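Alpha/beta hydrolase (Paenibacillus sp. VTT E-133280, PDB 6TJ2) is an extracellular alpha/beta-hydrolase that probably hydrolyses methyl salicylate as an esterase, resembling tobacco salicylic acid binding protein 2 in structure and function. Local coordinates at residues 53-56 with 57-61; 137-140 with 141-144. All coordinates share one frame; numbering follows the deposited sequence.

Contact 1: 53-56 with 57-61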
# COMPACT_ATOMS: atom_id res chain seq x y z
N SER A 53 -13.96 -14.18 -14.17
CA SER A 53 -13.56 -15.45 -14.82
C SER A 53 -13.29 -16.53 -13.78
O SER A 53 -13.00 -16.25 -12.57
CB SER A 53 -12.38 -15.25 -15.72
OG SER A 53 -12.65 -14.34 -16.75
N TRP A 54 -13.38 -17.78 -14.19
CA TRP A 54 -13.09 -18.93 -13.31
C TRP A 54 -14.06 -18.87 -12.12
O TRP A 54 -13.64 -19.15 -10.99
CB TRP A 54 -11.63 -18.99 -12.89
CG TRP A 54 -10.69 -18.97 -14.03
CD1 TRP A 54 -10.50 -19.96 -14.96
CD2 TRP A 54 -9.91 -17.87 -14.50
NE1 TRP A 54 -9.62 -19.56 -15.93
CE2 TRP A 54 -9.23 -18.27 -15.67
CE3 TRP A 54 -9.68 -16.59 -13.97
CZ2 TRP A 54 -8.41 -17.38 -16.38
CZ3 TRP A 54 -8.85 -15.74 -14.66
CH2 TRP A 54 -8.23 -16.14 -15.82
N ALA A 55 -15.29 -18.49 -12.35
CA ALA A 55 -16.27 -18.26 -11.29
C ALA A 55 -17.65 -18.38 -11.90
O ALA A 55 -17.85 -18.27 -13.11
CB ALA A 55 -16.08 -16.94 -10.63
N THR A 56 -18.64 -18.58 -11.06
CA THR A 56 -20.06 -18.56 -11.41
C THR A 56 -20.77 -17.55 -10.50
O THR A 56 -20.15 -16.92 -9.61
CB THR A 56 -20.70 -19.94 -11.21
OG1 THR A 56 -20.74 -20.26 -9.82
CG2 THR A 56 -19.94 -21.03 -11.93
N ALA A 57 -22.07 -17.40 -10.68
CA ALA A 57 -22.87 -16.52 -9.79
C ALA A 57 -22.74 -16.97 -8.33
O ALA A 57 -22.93 -16.13 -7.43
CB ALA A 57 -24.32 -16.59 -10.25
N GLY A 58 -22.44 -18.24 -8.08
CA GLY A 58 -22.23 -18.81 -6.73
C GLY A 58 -21.09 -18.16 -5.98
O GLY A 58 -21.02 -18.29 -4.75
N PHE A 59 -20.19 -17.50 -6.68
CA PHE A 59 -19.09 -16.73 -6.05
C PHE A 59 -19.66 -15.84 -4.97
O PHE A 59 -18.97 -15.64 -3.97
CB PHE A 59 -18.37 -15.90 -7.10
CG PHE A 59 -17.20 -15.07 -6.67
CD1 PHE A 59 -16.05 -15.72 -6.30
CD2 PHE A 59 -17.23 -13.70 -6.55
CE1 PHE A 59 -14.90 -15.02 -5.96
CE2 PHE A 59 -16.08 -13.01 -6.15
CZ PHE A 59 -14.93 -13.67 -5.88
N TRP A 60 -20.81 -15.21 -5.23
CA TRP A 60 -21.43 -14.19 -4.36
C TRP A 60 -22.28 -14.77 -3.23
O TRP A 60 -22.80 -13.98 -2.47
CB TRP A 60 -22.26 -13.26 -5.21
CG TRP A 60 -21.51 -12.57 -6.32
CD1 TRP A 60 -21.72 -12.71 -7.64
CD2 TRP A 60 -20.44 -11.60 -6.16
NE1 TRP A 60 -20.86 -11.89 -8.33
CE2 TRP A 60 -20.09 -11.18 -7.45
CE3 TRP A 60 -19.82 -11.03 -5.05
CZ2 TRP A 60 -19.10 -10.24 -7.69
CZ3 TRP A 60 -18.86 -10.07 -5.27
CH2 TRP A 60 -18.53 -9.69 -6.58
N ASP A 61 -22.36 -16.09 -3.08
CA ASP A 61 -23.42 -16.63 -2.19
C ASP A 61 -23.32 -16.02 -0.78
O ASP A 61 -24.35 -15.50 -0.26
CB ASP A 61 -23.34 -18.15 -2.12
CG ASP A 61 -23.85 -18.90 -3.34
OD1 ASP A 61 -24.46 -18.27 -4.18
OD2 ASP A 61 -23.52 -20.14 -3.37
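T56 starts a tight turn whose backbone carbonyl and side-chain hydroxyl both reach forward in the chain. T56 O accepts the amide of F59, with F59 N at 3.0 Å and an N-H...O angle of 161°. The donor stands well above the carbonyl plane, off its lone pairs. This closes a beta-turn that leads into the 3-10 segment 57-60. The threonine hydroxyl makes a second, more bent bond: G58 N gives its hydrogen to T56 OG1 at 3.2 Å, an ST turn. A chi1 of 68° sets OG1 between the backbone N and the carbonyl carbon, facing the coming amides. The same bend brings F59 CB to 3.2 Å from T56 O. Beside it, A55 CB meets F59 CB at 4.3 Å, a light apolar touch on the buried side. The F59 ring swings inward with CG anti to the backbone N, and CD2 of F59 rests over the centre of the W60 ring. On the solvent side, T56, A57 and G58 are partly exposed. E78 touches T56 there, and its OE1 accepts the amide of A57. As in relatives such as SABP2, this loop after strand 46-50 probably contributes the S53 amide to the oxyanion hole. The amides A57 N, G58 N and F59 N all have acceptors. A carboxylate, a hydroxyl and a carbonyl share the task, which probably keeps the bend well defined.

Contact 2: 137-140 with 141-144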
# COMPACT_ATOMS: atom_id res chain seq x y z
N ILE A 137 -21.30 2.76 -10.37
CA ILE A 137 -20.56 1.58 -10.89
C ILE A 137 -19.39 1.31 -9.96
O ILE A 137 -18.60 2.25 -9.67
CB ILE A 137 -20.11 1.83 -12.32
CG1 ILE A 137 -21.26 2.20 -13.25
CG2 ILE A 137 -19.36 0.61 -12.81
CD1 ILE A 137 -20.76 2.75 -14.60
N VAL A 138 -19.29 0.10 -9.43
CA VAL A 138 -18.26 -0.26 -8.45
C VAL A 138 -17.37 -1.32 -9.07
O VAL A 138 -17.87 -2.41 -9.42
CB VAL A 138 -18.86 -0.73 -7.11
CG1 VAL A 138 -17.76 -1.15 -6.15
CG2 VAL A 138 -19.73 0.37 -6.52
N PHE A 139 -16.11 -1.03 -9.17
CA PHE A 139 -15.09 -1.99 -9.60
C PHE A 139 -14.46 -2.60 -8.37
O PHE A 139 -13.81 -1.87 -7.60
CB PHE A 139 -14.02 -1.30 -10.44
CG PHE A 139 -14.52 -0.83 -11.77
CD1 PHE A 139 -14.21 -1.53 -12.92
CD2 PHE A 139 -15.30 0.29 -11.91
CE1 PHE A 139 -14.69 -1.13 -14.15
CE2 PHE A 139 -15.80 0.71 -13.13
CZ PHE A 139 -15.52 -0.04 -14.25
N PHE A 140 -14.62 -3.86 -8.11
CA PHE A 140 -14.12 -4.61 -6.94
C PHE A 140 -12.99 -5.52 -7.39
O PHE A 140 -13.27 -6.53 -8.01
CB PHE A 140 -15.26 -5.32 -6.22
CG PHE A 140 -14.85 -6.37 -5.22
CD1 PHE A 140 -15.64 -7.49 -5.00
CD2 PHE A 140 -13.68 -6.24 -4.49
CE1 PHE A 140 -15.21 -8.48 -4.13
CE2 PHE A 140 -13.25 -7.25 -3.65
CZ PHE A 140 -14.03 -8.38 -3.47
N ASP A 141 -11.73 -5.10 -7.21
CA ASP A 141 -10.58 -5.91 -7.63
C ASP A 141 -10.86 -6.36 -9.07
O ASP A 141 -10.78 -7.56 -9.39
CB ASP A 141 -10.29 -7.06 -6.68
CG ASP A 141 -9.77 -6.61 -5.35
OD1 ASP A 141 -9.51 -5.46 -5.18
OD2 ASP A 141 -9.52 -7.48 -4.48
N ALA A 142 -11.16 -5.36 -9.88
CA ALA A 142 -11.67 -5.56 -11.23
C ALA A 142 -10.79 -4.87 -12.26
O ALA A 142 -10.12 -3.86 -11.99
CB ALA A 142 -13.11 -5.13 -11.37
N PHE A 143 -10.81 -5.41 -13.46
CA PHE A 143 -10.14 -4.78 -14.61
C PHE A 143 -11.00 -3.65 -15.12
O PHE A 143 -12.25 -3.72 -15.11
CB PHE A 143 -9.91 -5.83 -15.70
CG PHE A 143 -9.05 -6.96 -15.23
CD1 PHE A 143 -7.69 -6.73 -15.03
CD2 PHE A 143 -9.58 -8.20 -14.89
CE1 PHE A 143 -6.89 -7.76 -14.53
CE2 PHE A 143 -8.78 -9.18 -14.35
CZ PHE A 143 -7.44 -8.98 -14.22
N ALA A 144 -10.36 -2.60 -15.62
CA ALA A 144 -11.03 -1.48 -16.29
C ALA A 144 -10.24 -1.16 -17.54
O ALA A 144 -9.52 -0.15 -17.56
CB ALA A 144 -11.11 -0.32 -15.31
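The F140 ring and the D141 carboxylate lean across each other, with their planes 40° apart. F140 CE2 comes 3.8 Å from D141 OD2, and F140 CD2 lies 3.5 Å from D141 N. The ring gets there because chi1 of F140 is 166°, which puts CG beside its own carbonyl carbon and near the D141 amide. D141 has a left-handed backbone conformation, and the chain turns its corner here. OD1 of D141 accepts the amide of L231, which holds the carboxylate. OD2 comes close to OD2 of D234, the acid of a probable catalytic triad, a like-charge approach rather than a bond. F139 is turned differently. Its ring presents an edge to the chain beyond the corner. F143 O lies in the ring plane, 3.7 Å from F139 CD1. This buried carbonyl has no polar partner in the model, so the C-H edge is what faces it. A142 CB packs on F139 CB at 4.0 Å and sits near the same ring edge. A144 CB adds a further apolar touch, 3.8 Å from F139 CE1. An alanine in place of F140 would probably open a gap beside the D141 carboxylate and take away one of the aromatic rings packed on H116. The corner follows strand 134-139 of the central parallel sheet. F139 reaches I123 and Q124 of helix 119-129 and Y228 of strand 226-231, while F140 packs on L229 and L231 of that strand and on M275 and M279 of helix 272-283.

Overall arrangement
Contacts 1 and 2 have centres 15 Å apart but meet through two aromatic side chains: W60 CH2 packs 4.0 Å from F140 CD1. H116 links them further, since its ring meets those of both F59 and F140, and the W60 side chain also touches H116. H116 directly precedes S117, the probable nucleophile on a GxSxG elbow, with H264 and D234 as likely triad partners. The F59 side chain lies near this site without touching it. Contact 2 comes closer: D141 touches the probable triad, at D234, and F143 touches the probable elbow. Segments 53-61 and 137-144, each in or leading into a loop after a strand of the parallel sheet, both lie close to the probable active site.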